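Local structure of thioredoxin reductase (Streptomyces clavuligerus, 4NTD) at residues Pro261-Glu272 with Thr287-Val298; Ile102-Glu110 with Thr121-Leu130. The protein is a flavoenzyme of the thioredoxin reductase family that binds FAD and is thought to form the disulfide bond of the natural product holomycin. One frame throughout, in Å; residues are numbered along the deposited sequence.

Contact 1: Pro261-Glu272 with Thr287-Val298. With FAD (flavin-adenine dinucleotide), chain C.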
loop_
_atom_site.group_PDB
_atom_site.type_symbol
_atom_site.label_atom_id
_atom_site.label_comp_id
_atom_site.label_asym_id
_atom_site.label_seq_id
_atom_site.Cartn_x
_atom_site.Cartn_y
_atom_site.Cartn_z
ATOM N N PRO A 261 -16.328 -5.973 8.755
ATOM C CA PRO A 261 -15.994 -4.627 8.285
ATOM C C PRO A 261 -17.069 -3.613 8.652
ATOM O O PRO A 261 -18.257 -3.942 8.647
ATOM C CB PRO A 261 -15.913 -4.787 6.763
ATOM C CG PRO A 261 -16.721 -5.998 6.452
ATOM C CD PRO A 261 -16.588 -6.902 7.639
ATOM N N ARG A 262 -16.652 -2.392 8.976
ATOM C CA ARG A 262 -17.595 -1.317 9.267
ATOM C C ARG A 262 -18.053 -0.675 7.959
ATOM O O ARG A 262 -17.736 0.482 7.681
ATOM C CB ARG A 262 -16.958 -0.278 10.191
ATOM C CG ARG A 262 -16.559 -0.814 11.556
ATOM C CD ARG A 262 -16.464 0.322 12.561
ATOM N NE ARG A 262 -15.917 -0.091 13.850
ATOM C CZ ARG A 262 -14.619 -0.240 14.116
ATOM N NH1 ARG A 262 -13.693 0.002 13.195
ATOM N NH2 ARG A 262 -14.239 -0.621 15.329
ATOM N N ASP A 263 -18.807 -1.436 7.167
ATOM C CA ASP A 263 -19.189 -1.022 5.811
ATOM C C ASP A 263 -20.671 -0.639 5.672
ATOM O O ASP A 263 -21.190 -0.561 4.559
ATOM C CB ASP A 263 -18.811 -2.115 4.793
ATOM C CG ASP A 263 -19.487 -3.453 5.067
ATOM O OD1 ASP A 263 -20.370 -3.528 5.949
ATOM O OD2 ASP A 263 -19.127 -4.440 4.394
ATOM N N GLY A 264 -21.340 -0.382 6.794
ATOM C CA GLY A 264 -22.756 -0.015 6.781
ATOM C C GLY A 264 -23.071 1.207 5.932
ATOM O O GLY A 264 -24.092 1.241 5.244
ATOM N N LEU A 265 -22.195 2.209 5.973
ATOM C CA LEU A 265 -22.387 3.426 5.180
ATOM C C LEU A 265 -22.270 3.143 3.684
ATOM O O LEU A 265 -22.955 3.767 2.874
ATOM C CB LEU A 265 -21.384 4.511 5.589
ATOM C CG LEU A 265 -21.499 5.025 7.028
ATOM C CD1 LEU A 265 -20.282 5.861 7.399
ATOM C CD2 LEU A 265 -22.780 5.825 7.226
ATOM N N LEU A 266 -21.399 2.202 3.327
ATOM C CA LEU A 266 -21.216 1.804 1.931
ATOM C C LEU A 266 -22.424 1.016 1.424
ATOM O O LEU A 266 -22.906 1.256 0.315
ATOM C CB LEU A 266 -19.930 0.985 1.773
ATOM C CG LEU A 266 -18.641 1.739 2.124
ATOM C CD1 LEU A 266 -17.472 0.780 2.292
ATOM C CD2 LEU A 266 -18.326 2.792 1.071
ATOM N N THR A 267 -22.916 0.087 2.239
ATOM C CA THR A 267 -24.124 -0.669 1.907
ATOM C C THR A 267 -25.324 0.261 1.694
ATOM O O THR A 267 -26.078 0.093 0.734
ATOM C CB THR A 267 -24.453 -1.705 3.002
ATOM O OG1 THR A 267 -23.357 -2.619 3.132
ATOM C CG2 THR A 267 -25.720 -2.489 2.660
ATOM N N ALA A 268 -25.483 1.246 2.578
ATOM C CA ALA A 268 -26.596 2.200 2.489
ATOM C C ALA A 268 -26.525 3.074 1.231
ATOM O O ALA A 268 -27.557 3.488 0.703
ATOM C CB ALA A 268 -26.650 3.071 3.736
ATOM N N LEU A 269 -25.309 3.345 0.759
ATOM C CA LEU A 269 -25.097 4.090 -0.488
ATOM C C LEU A 269 -25.385 3.255 -1.741
ATOM O O LEU A 269 -25.481 3.802 -2.841
ATOM C CB LEU A 269 -23.662 4.632 -0.552
ATOM C CG LEU A 269 -23.384 5.891 0.272
ATOM C CD1 LEU A 269 -21.893 6.057 0.525
ATOM C CD2 LEU A 269 -23.952 7.125 -0.416
ATOM N N GLY A 270 -25.511 1.939 -1.575
ATOM C CA GLY A 270 -25.791 1.033 -2.686
ATOM C C GLY A 270 -24.542 0.449 -3.321
ATOM O O GLY A 270 -24.591 -0.034 -4.452
ATOM N N CYS A 271 -23.424 0.484 -2.595
ATOM C CA CYS A 271 -22.168 -0.081 -3.087
ATOM C C CYS A 271 -22.298 -1.594 -3.222
ATOM O O CYS A 271 -22.754 -2.266 -2.297
ATOM C CB CYS A 271 -21.007 0.251 -2.141
ATOM S SG CYS A 271 -20.662 2.014 -1.935
ATOM N N GLU A 272 -21.902 -2.123 -4.377
ATOM C CA GLU A 272 -22.014 -3.553 -4.652
ATOM C C GLU A 272 -21.003 -4.356 -3.836
ATOM O O GLU A 272 -19.894 -3.889 -3.576
ATOM C CB GLU A 272 -21.826 -3.825 -6.148
ATOM C CG GLU A 272 -22.956 -3.274 -7.007
ATOM C CD GLU A 272 -22.716 -3.431 -8.499
ATOM O OE1 GLU A 272 -21.746 -4.114 -8.891
ATOM O OE2 GLU A 272 -23.507 -2.869 -9.286
ATOM N N THR A 287 -15.437 2.328 -5.418
ATOM C CA THR A 287 -16.578 1.414 -5.306
ATOM C C THR A 287 -17.477 1.529 -6.541
ATOM O O THR A 287 -17.170 2.279 -7.468
ATOM C CB THR A 287 -17.420 1.715 -4.044
ATOM O OG1 THR A 287 -18.087 2.973 -4.197
ATOM C CG2 THR A 287 -16.550 1.736 -2.789
ATOM N N SER A 288 -18.590 0.796 -6.545
ATOM C CA SER A 288 -19.557 0.855 -7.647
ATOM C C SER A 288 -20.383 2.146 -7.668
ATOM O O SER A 288 -21.080 2.417 -8.648
ATOM C CB SER A 288 -20.498 -0.352 -7.596
ATOM O OG SER A 288 -21.351 -0.290 -6.466
ATOM N N VAL A 289 -20.324 2.925 -6.590
ATOM C CA VAL A 289 -21.026 4.205 -6.515
ATOM C C VAL A 289 -20.059 5.323 -6.903
ATOM O O VAL A 289 -19.013 5.479 -6.267
ATOM C CB VAL A 289 -21.586 4.460 -5.100
ATOM C CG1 VAL A 289 -22.208 5.847 -5.001
ATOM C CG2 VAL A 289 -22.611 3.392 -4.742
ATOM N N PRO A 290 -20.397 6.103 -7.949
ATOM C CA PRO A 290 -19.487 7.174 -8.353
ATOM C C PRO A 290 -19.181 8.155 -7.220
ATOM O O PRO A 290 -20.084 8.564 -6.488
ATOM C CB PRO A 290 -20.236 7.869 -9.497
ATOM C CG PRO A 290 -21.169 6.838 -10.027
ATOM C CD PRO A 290 -21.560 5.995 -8.850
ATOM N N GLY A 291 -17.903 8.493 -7.068
ATOM C CA GLY A 291 -17.460 9.456 -6.068
ATOM C C GLY A 291 -17.162 8.890 -4.690
ATOM O O GLY A 291 -16.793 9.642 -3.787
ATOM N N VAL A 292 -17.306 7.575 -4.527
ATOM C CA VAL A 292 -17.129 6.921 -3.227
ATOM C C VAL A 292 -15.977 5.916 -3.273
ATOM O O VAL A 292 -16.049 4.905 -3.974
ATOM C CB VAL A 292 -18.422 6.205 -2.780
ATOM C CG1 VAL A 292 -18.220 5.507 -1.438
ATOM C CG2 VAL A 292 -19.575 7.196 -2.700
ATOM N N TRP A 293 -14.917 6.216 -2.522
ATOM C CA TRP A 293 -13.764 5.328 -2.378
ATOM C C TRP A 293 -13.806 4.632 -1.018
ATOM O O TRP A 293 -14.386 5.154 -0.065
ATOM C CB TRP A 293 -12.453 6.118 -2.511
ATOM C CG TRP A 293 -11.913 6.205 -3.915
ATOM C CD1 TRP A 293 -10.899 5.464 -4.444
ATOM C CD2 TRP A 293 -12.353 7.083 -4.961
ATOM N NE1 TRP A 293 -10.679 5.819 -5.752
ATOM C CE2 TRP A 293 -11.558 6.811 -6.096
ATOM C CE3 TRP A 293 -13.340 8.074 -5.050
ATOM C CZ2 TRP A 293 -11.720 7.491 -7.305
ATOM C CZ3 TRP A 293 -13.501 8.748 -6.255
ATOM C CH2 TRP A 293 -12.695 8.452 -7.364
ATOM N N ALA A 294 -13.186 3.456 -0.941
ATOM C CA ALA A 294 -13.059 2.715 0.315
ATOM C C ALA A 294 -11.657 2.119 0.419
ATOM O O ALA A 294 -11.174 1.517 -0.540
ATOM C CB ALA A 294 -14.106 1.618 0.393
ATOM N N VAL A 295 -11.009 2.295 1.571
ATOM C CA VAL A 295 -9.632 1.829 1.771
ATOM C C VAL A 295 -9.414 1.217 3.152
ATOM O O VAL A 295 -10.085 1.580 4.117
ATOM C CB VAL A 295 -8.597 2.964 1.577
ATOM C CG1 VAL A 295 -8.726 3.587 0.195
ATOM C CG2 VAL A 295 -8.733 4.030 2.656
ATOM N N GLY A 296 -8.443 0.312 3.231
ATOM C CA GLY A 296 -8.060 -0.340 4.479
ATOM C C GLY A 296 -8.889 -1.556 4.853
ATOM O O GLY A 296 -9.456 -2.232 3.990
ATOM N N ASN A 297 -8.953 -1.825 6.157
ATOM C CA ASN A 297 -9.646 -3.002 6.691
ATOM C C ASN A 297 -11.146 -3.064 6.378
ATOM O O ASN A 297 -11.732 -4.143 6.450
ATOM C CB ASN A 297 -9.469 -3.098 8.219
ATOM C CG ASN A 297 -8.226 -3.872 8.657
ATOM O OD1 ASN A 297 -7.827 -3.766 9.816
ATOM N ND2 ASN A 297 -7.633 -4.670 7.767
ATOM N N VAL A 298 -11.772 -1.932 6.050
ATOM C CA VAL A 298 -13.198 -1.939 5.687
ATOM C C VAL A 298 -13.456 -2.750 4.408
ATOM O O VAL A 298 -14.553 -3.270 4.222
ATOM C CB VAL A 298 -13.800 -0.510 5.578
ATOM C CG1 VAL A 298 -13.235 0.256 4.387
ATOM C CG2 VAL A 298 -15.323 -0.567 5.503
HETATM P PA FAD C . -8.163 1.591 11.596
HETATM O O1A FAD C . -6.704 1.808 11.902
HETATM O O2A FAD C . -8.939 0.632 12.458
HETATM O O5B FAD C . -8.894 3.016 11.646
HETATM C C5B FAD C . -10.288 3.121 11.385
HETATM C C4B FAD C . -10.796 4.392 12.044
HETATM O O4B FAD C . -12.124 4.657 11.601
HETATM C C3B FAD C . -10.851 4.279 13.566
HETATM O O3B FAD C . -10.056 5.304 14.177
HETATM C C2B FAD C . -12.324 4.426 13.913
HETATM O O2B FAD C . -12.530 5.163 15.122
HETATM C C1B FAD C . -12.874 5.165 12.705
HETATM N N9A FAD C . -14.315 4.991 12.421
HETATM C C8A FAD C . -14.970 3.830 12.239
HETATM N N7A FAD C . -16.277 4.060 11.968
HETATM C C5A FAD C . -16.466 5.391 11.968
HETATM C C6A FAD C . -17.601 6.310 11.750
HETATM N N6A FAD C . -18.832 5.821 11.479
HETATM N N1A FAD C . -17.366 7.641 11.839
HETATM C C2A FAD C . -16.141 8.139 12.113
HETATM N N3A FAD C . -15.065 7.354 12.316
HETATM C C4A FAD C . -15.165 6.002 12.258
HETATM N N1 FAD C . -0.874 -4.092 11.797
HETATM C C2 FAD C . 0.442 -3.858 11.592
HETATM O O2 FAD C . 0.800 -3.488 10.455
HETATM N N3 FAD C . 1.365 -4.009 12.559
HETATM C C4 FAD C . 1.036 -4.398 13.804
HETATM O O4 FAD C . 1.915 -4.535 14.680
HETATM C C4X FAD C . -0.388 -4.665 14.117
HETATM N N5 FAD C . -0.815 -5.063 15.342
HETATM C C5X FAD C . -2.133 -5.308 15.568
HETATM C C6 FAD C . -2.544 -5.714 16.834
HETATM C C7 FAD C . -3.886 -5.972 17.102
HETATM C C7M FAD C . -4.309 -6.412 18.483
HETATM C C8 FAD C . -4.895 -5.810 16.026
HETATM C C8M FAD C . -6.351 -6.092 16.291
HETATM C C9 FAD C . -4.494 -5.404 14.758
HETATM C C9A FAD C . -3.148 -5.147 14.482
HETATM N N10 FAD C . -2.711 -4.729 13.198
HETATM C C10 FAD C . -1.342 -4.484 13.002
HETATM C "C1'" FAD C . -3.623 -4.526 12.064
HETATM C "C2'" FAD C . -4.091 -3.071 12.061
HETATM O "O2'" FAD C . -5.033 -2.877 13.126
HETATM C "C3'" FAD C . -4.743 -2.684 10.734
HETATM O "O3'" FAD C . -3.828 -2.947 9.663
HETATM C "C4'" FAD C . -5.147 -1.211 10.668
HETATM O "O4'" FAD C . -5.869 -0.816 11.839
HETATM C "C5'" FAD C . -6.026 -0.926 9.457
HETATM O "O5'" FAD C . -6.055 0.481 9.233
HETATM P P FAD C . -7.402 1.230 8.782
HETATM O O1P FAD C . -8.087 0.409 7.725
HETATM O O2P FAD C . -7.039 2.670 8.517
HETATM O O3P FAD C . -8.388 1.121 10.065
HETATM O O HOH W 1 -16.663 -4.732 2.975
HETATM O O HOH W 2 -23.777 0.554 -7.240
HETATM O O HOH W 3 -18.813 -1.372 -4.576
#
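Leu266 sends its two methyls to different partners in segment 287-298: CD2 meets Val292 CG1 at 3.7 Å, the side chains sliding past each other in opposite directions, while CD1 touches both Ala294 CB and Val298 CG2. From the last turn of helix 264-269, Leu269 CD1 reaches the other Val292 branch, CG2. Beyond the Schellman motif at Gly270, Cys271 SG packs on Val289 CG2 at 3.7 Å.

Polar clips flank this apolar centre. Ser288 OG, turned between its own backbone N and carbonyl carbon (chi1 68°), accepts the N-H of Glu272 at 2.8 Å and 162°. Water 2 joins the same OG to Gly270 O, and water 3 links Ser288 N to Glu272 O. Near Pro261, water 1 donates to both Asp263 OD2 and Val298 O; OD2 also has a salt bridge to Arg273.

Behind the first shell, Thr287 OG1 donates to Val292 O at 2.8 Å, from above the carbonyl plane, and accepts from Val289 N at 3.3 Å in an ST turn. These bonds brace the type II turn of Val289 to Val292. A valine in place of this threonine would probably leave Val289 N without its acceptor here and Val292 O with one donor fewer, so the turn would be less firmly held.

Past strand 292-294, Asn297 N gives a hydrogen bond to FAD O1P (2.9 Å); its side-chain amide is held from outside, ND2 giving to Asp300 O and OD1 accepting from Arg65. A CB on Gly296 would clash with O1P, consistent with glycine there. The chemistry is thus divided: aliphatic packing joins helix to strand, a serine hydroxyl and bridging waters join the polar ends, and a main-chain amide meets the phosphate.

Contact 2: Ile102-Glu110 with Thr121-Leu130. With FAD (flavin-adenine dinucleotide), chain C.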
loop_
_atom_site.group_PDB
_atom_site.type_symbol
_atom_site.label_atom_id
_atom_site.label_comp_id
_atom_site.label_asym_id
_atom_site.label_seq_id
_atom_site.Cartn_x
_atom_site.Cartn_y
_atom_site.Cartn_z
ATOM N N ILE A 102 -12.474 16.455 12.804
ATOM C CA ILE A 102 -13.553 16.390 13.778
ATOM C C ILE A 102 -13.485 15.027 14.458
ATOM O O ILE A 102 -13.406 13.999 13.776
ATOM C CB ILE A 102 -14.940 16.531 13.110
ATOM C CG1 ILE A 102 -15.050 17.867 12.365
ATOM C CG2 ILE A 102 -16.054 16.403 14.148
ATOM C CD1 ILE A 102 -16.317 18.019 11.548
ATOM N N ARG A 103 -13.491 15.010 15.789
ATOM C CA ARG A 103 -13.641 13.755 16.515
ATOM C C ARG A 103 -15.127 13.507 16.735
ATOM O O ARG A 103 -15.762 14.184 17.540
ATOM C CB ARG A 103 -12.904 13.767 17.851
ATOM C CG ARG A 103 -12.978 12.422 18.560
ATOM C CD ARG A 103 -12.255 12.421 19.893
ATOM N NE ARG A 103 -12.579 11.228 20.676
ATOM C CZ ARG A 103 -11.742 10.214 20.870
ATOM N NH1 ARG A 103 -10.523 10.260 20.351
ATOM N NH2 ARG A 103 -12.114 9.166 21.594
ATOM N N GLY A 104 -15.672 12.539 16.004
ATOM C CA GLY A 104 -17.092 12.217 16.059
ATOM C C GLY A 104 -17.390 10.980 15.238
ATOM O O GLY A 104 -16.474 10.334 14.723
ATOM N N GLU A 105 -18.673 10.658 15.114
ATOM C CA GLU A 105 -19.110 9.455 14.416
ATOM C C GLU A 105 -20.082 9.814 13.301
ATOM O O GLU A 105 -21.116 10.433 13.549
ATOM C CB GLU A 105 -19.779 8.480 15.393
ATOM C CG GLU A 105 -20.202 7.164 14.750
ATOM C CD GLU A 105 -20.837 6.180 15.718
ATOM O OE1 GLU A 105 -20.730 6.369 16.947
ATOM O OE2 GLU A 105 -21.448 5.201 15.241
ATOM N N VAL A 106 -19.745 9.422 12.076
ATOM C CA VAL A 106 -20.653 9.573 10.944
ATOM C C VAL A 106 -21.690 8.460 11.020
ATOM O O VAL A 106 -21.329 7.287 11.128
ATOM C CB VAL A 106 -19.907 9.480 9.597
ATOM C CG1 VAL A 106 -20.888 9.551 8.431
ATOM C CG2 VAL A 106 -18.861 10.583 9.488
ATOM N N ASP A 107 -22.970 8.817 10.976
ATOM C CA ASP A 107 -24.027 7.804 10.980
ATOM C C ASP A 107 -24.870 7.774 9.701
ATOM O O ASP A 107 -25.747 6.924 9.571
ATOM C CB ASP A 107 -24.908 7.940 12.229
ATOM C CG ASP A 107 -25.862 9.111 12.162
ATOM O OD1 ASP A 107 -25.593 10.084 11.428
ATOM O OD2 ASP A 107 -26.892 9.054 12.864
ATOM N N ASP A 108 -24.598 8.673 8.755
ATOM C CA ASP A 108 -25.275 8.635 7.457
ATOM C C ASP A 108 -24.489 9.373 6.375
ATOM O O ASP A 108 -23.884 10.414 6.636
ATOM C CB ASP A 108 -26.684 9.234 7.564
ATOM C CG ASP A 108 -27.510 9.025 6.305
ATOM O OD1 ASP A 108 -27.498 7.906 5.753
ATOM O OD2 ASP A 108 -28.182 9.980 5.867
ATOM N N VAL A 109 -24.500 8.810 5.168
ATOM C CA VAL A 109 -23.994 9.482 3.972
ATOM C C VAL A 109 -25.045 9.323 2.872
ATOM O O VAL A 109 -25.440 8.203 2.548
ATOM C CB VAL A 109 -22.652 8.888 3.493
ATOM C CG1 VAL A 109 -22.121 9.659 2.289
ATOM C CG2 VAL A 109 -21.626 8.900 4.619
ATOM N N GLU A 110 -25.500 10.446 2.314
ATOM C CA GLU A 110 -26.533 10.448 1.275
ATOM C C GLU A 110 -26.004 11.082 -0.005
ATOM O O GLU A 110 -25.391 12.148 0.033
ATOM C CB GLU A 110 -27.769 11.211 1.756
ATOM C CG GLU A 110 -28.930 11.213 0.769
ATOM C CD GLU A 110 -30.203 11.807 1.347
ATOM O OE1 GLU A 110 -31.281 11.585 0.754
ATOM O OE2 GLU A 110 -30.134 12.493 2.390
ATOM N N THR A 121 -24.070 14.357 1.274
ATOM C CA THR A 121 -24.294 14.928 2.593
ATOM C C THR A 121 -23.836 13.912 3.630
ATOM O O THR A 121 -24.324 12.782 3.655
ATOM C CB THR A 121 -25.777 15.273 2.828
ATOM O OG1 THR A 121 -26.218 16.202 1.831
ATOM C CG2 THR A 121 -25.975 15.897 4.208
ATOM N N VAL A 122 -22.887 14.321 4.470
ATOM C CA VAL A 122 -22.357 13.481 5.540
ATOM C C VAL A 122 -22.943 13.985 6.856
ATOM O O VAL A 122 -22.816 15.166 7.172
ATOM C CB VAL A 122 -20.818 13.545 5.581
ATOM C CG1 VAL A 122 -20.267 12.736 6.748
ATOM C CG2 VAL A 122 -20.236 13.046 4.265
ATOM N N ARG A 123 -23.582 13.088 7.605
ATOM C CA ARG A 123 -24.264 13.449 8.849
ATOM C C ARG A 123 -23.635 12.727 10.039
ATOM O O ARG A 123 -23.393 11.518 9.987
ATOM C CB ARG A 123 -25.760 13.122 8.752
ATOM C CG ARG A 123 -26.474 13.849 7.617
ATOM C CD ARG A 123 -27.964 13.539 7.565
ATOM N NE ARG A 123 -28.632 14.283 6.498
ATOM C CZ ARG A 123 -29.018 13.757 5.339
ATOM N NH1 ARG A 123 -28.818 12.471 5.088
ATOM N NH2 ARG A 123 -29.613 14.519 4.430
ATOM N N LEU A 124 -23.367 13.480 11.108
ATOM C CA LEU A 124 -22.759 12.938 12.323
ATOM C C LEU A 124 -23.807 12.674 13.395
ATOM O O LEU A 124 -24.862 13.312 13.418
ATOM C CB LEU A 124 -21.722 13.910 12.897
ATOM C CG LEU A 124 -20.323 13.936 12.278
ATOM C CD1 LEU A 124 -20.366 14.356 10.819
ATOM C CD2 LEU A 124 -19.425 14.866 13.079
ATOM N N VAL A 125 -23.492 11.745 14.294
ATOM C CA VAL A 125 -24.275 11.559 15.511
ATOM C C VAL A 125 -24.251 12.891 16.265
ATOM O O VAL A 125 -23.184 13.473 16.468
ATOM C CB VAL A 125 -23.700 10.438 16.405
ATOM C CG1 VAL A 125 -24.476 10.343 17.713
ATOM C CG2 VAL A 125 -23.727 9.099 15.678
ATOM N N GLY A 126 -25.426 13.381 16.648
ATOM C CA GLY A 126 -25.546 14.690 17.285
ATOM C C GLY A 126 -26.205 15.737 16.404
ATOM O O GLY A 126 -26.791 16.690 16.916
ATOM N N GLY A 127 -26.093 15.583 15.085
ATOM C CA GLY A 127 -26.813 16.451 14.146
ATOM C C GLY A 127 -25.986 17.263 13.162
ATOM O O GLY A 127 -26.541 17.807 12.207
ATOM N N VAL A 128 -24.677 17.365 13.381
ATOM C CA VAL A 128 -23.813 18.136 12.480
ATOM C C VAL A 128 -23.751 17.464 11.106
ATOM O O VAL A 128 -23.575 16.248 11.013
ATOM C CB VAL A 128 -22.388 18.313 13.054
ATOM C CG1 VAL A 128 -21.444 18.906 12.013
ATOM C CG2 VAL A 128 -22.425 19.194 14.296
ATOM N N ALA A 129 -23.910 18.261 10.050
ATOM C CA ALA A 129 -23.846 17.758 8.678
ATOM C C ALA A 129 -22.884 18.580 7.825
ATOM O O ALA A 129 -22.687 19.774 8.070
ATOM C CB ALA A 129 -25.231 17.750 8.046
ATOM N N LEU A 130 -22.291 17.918 6.831
ATOM C CA LEU A 130 -21.376 18.539 5.870
ATOM C C LEU A 130 -21.781 18.147 4.454
ATOM O O LEU A 130 -22.218 17.019 4.226
ATOM C CB LEU A 130 -19.943 18.042 6.068
ATOM C CG LEU A 130 -19.305 17.996 7.454
ATOM C CD1 LEU A 130 -19.604 16.682 8.159
ATOM C CD2 LEU A 130 -17.802 18.189 7.311
HETATM P PA FAD C . -8.163 1.591 11.596
HETATM O O1A FAD C . -6.704 1.808 11.902
HETATM O O2A FAD C . -8.939 0.632 12.458
HETATM O O5B FAD C . -8.894 3.016 11.646
HETATM C C5B FAD C . -10.288 3.121 11.385
HETATM C C4B FAD C . -10.796 4.392 12.044
HETATM O O4B FAD C . -12.124 4.657 11.601
HETATM C C3B FAD C . -10.851 4.279 13.566
HETATM O O3B FAD C . -10.056 5.304 14.177
HETATM C C2B FAD C . -12.324 4.426 13.913
HETATM O O2B FAD C . -12.530 5.163 15.122
HETATM C C1B FAD C . -12.874 5.165 12.705
HETATM N N9A FAD C . -14.315 4.991 12.421
HETATM C C8A FAD C . -14.970 3.830 12.239
HETATM N N7A FAD C . -16.277 4.060 11.968
HETATM C C5A FAD C . -16.466 5.391 11.968
HETATM C C6A FAD C . -17.601 6.310 11.750
HETATM N N6A FAD C . -18.832 5.821 11.479
HETATM N N1A FAD C . -17.366 7.641 11.839
HETATM C C2A FAD C . -16.141 8.139 12.113
HETATM N N3A FAD C . -15.065 7.354 12.316
HETATM C C4A FAD C . -15.165 6.002 12.258
HETATM N N1 FAD C . -0.874 -4.092 11.797
HETATM C C2 FAD C . 0.442 -3.858 11.592
HETATM O O2 FAD C . 0.800 -3.488 10.455
HETATM N N3 FAD C . 1.365 -4.009 12.559
HETATM C C4 FAD C . 1.036 -4.398 13.804
HETATM O O4 FAD C . 1.915 -4.535 14.680
HETATM C C4X FAD C . -0.388 -4.665 14.117
HETATM N N5 FAD C . -0.815 -5.063 15.342
HETATM C C5X FAD C . -2.133 -5.308 15.568
HETATM C C6 FAD C . -2.544 -5.714 16.834
HETATM C C7 FAD C . -3.886 -5.972 17.102
HETATM C C7M FAD C . -4.309 -6.412 18.483
HETATM C C8 FAD C . -4.895 -5.810 16.026
HETATM C C8M FAD C . -6.351 -6.092 16.291
HETATM C C9 FAD C . -4.494 -5.404 14.758
HETATM C C9A FAD C . -3.148 -5.147 14.482
HETATM N N10 FAD C . -2.711 -4.729 13.198
HETATM C C10 FAD C . -1.342 -4.484 13.002
HETATM C "C1'" FAD C . -3.623 -4.526 12.064
HETATM C "C2'" FAD C . -4.091 -3.071 12.061
HETATM O "O2'" FAD C . -5.033 -2.877 13.126
HETATM C "C3'" FAD C . -4.743 -2.684 10.734
HETATM O "O3'" FAD C . -3.828 -2.947 9.663
HETATM C "C4'" FAD C . -5.147 -1.211 10.668
HETATM O "O4'" FAD C . -5.869 -0.816 11.839
HETATM C "C5'" FAD C . -6.026 -0.926 9.457
HETATM O "O5'" FAD C . -6.055 0.481 9.233
HETATM P P FAD C . -7.402 1.230 8.782
HETATM O O1P FAD C . -8.087 0.409 7.725
HETATM O O2P FAD C . -7.039 2.670 8.517
HETATM O O3P FAD C . -8.388 1.121 10.065
HETATM O O HOH W 4 -20.450 12.491 16.554
#
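Val106 CG1 and Val122 CG1 meet at 3.7 Å in the tightly packed part of this antiparallel pairing, their side chains crossing at about a right angle. Val109 and Val122, a non-hydrogen-bonded pair, share that buried face, and Ile102 CG2, from edge strand 100-103 of the parallel sheet, lies against Leu124 CD2 at 3.9 Å. Two backbone bonds tie Glu110 to Thr121. Nearer the FAD, Asp107 N bonds to Arg123 O at 2.9 Å, with only a weak bond from Asp108 N to the same oxygen; both residues face Arg123, a classic beta bulge. Val125 N then closes on Glu105 O at 2.8 Å, the donor almost in line with the carbonyl.

The opposite, solvent side is charged and looser. With CG anti to its carbonyl carbon (chi1 -59°) and an extended chain, Arg123 runs alongside Asp108, and NH1 meets Asp108 OD2 at 2.7 Å, carboxylate and guanidinium nearly coplanar (12°). Its NH1 and NH2 together grip one oxygen, Glu110 OE2, end-on, that carboxylate being turned 59° from the guanidinium. Thr121 CG2 lies above one guanidinium face, offset toward its rim. Arg123 has a second deposited conformer, so this network may be only part-time. Farther along, Val125 CG2 packs on Asp107 CB, and water 4 bridges Glu105 N and Val125 O.

Just before the bulge, Val106 offers both its backbone polar atoms to the adenine: its N bonds to FAD N1A at 3.0 Å, and its O accepts from N6A at 2.9 Å. The three-stranded antiparallel sheet, completed by strand 129-132, lays its valine and leucine face over strands 31-36 and 56-60 of the parallel sheet, while Val106 and Val109 also touch helix 264-269.

Contacts 1 and 2 follow one another along the chain, their centres 16 Å apart, and meet through helix 264-269. Leu269 CD2 packs against Val109 O at 3.5 Å; Leu265, which does not touch segment 287-298, sets CD1 3.9 Å from Val106 CG1. Helix 264-269 is thus packed between strand 292-294 of the parallel sheet and the hairpin of contact 2. The same FAD spans both: contact 2 bonds to the adenine edge, while contact 1 gives a main-chain amide to a phosphate and sets Arg262 CD beside the adenine, 3.8 Å from FAD N7A. Asn297 alone of these segments also belongs to the glutathione pocket, its side chain about 4 Å from a bound glutathione.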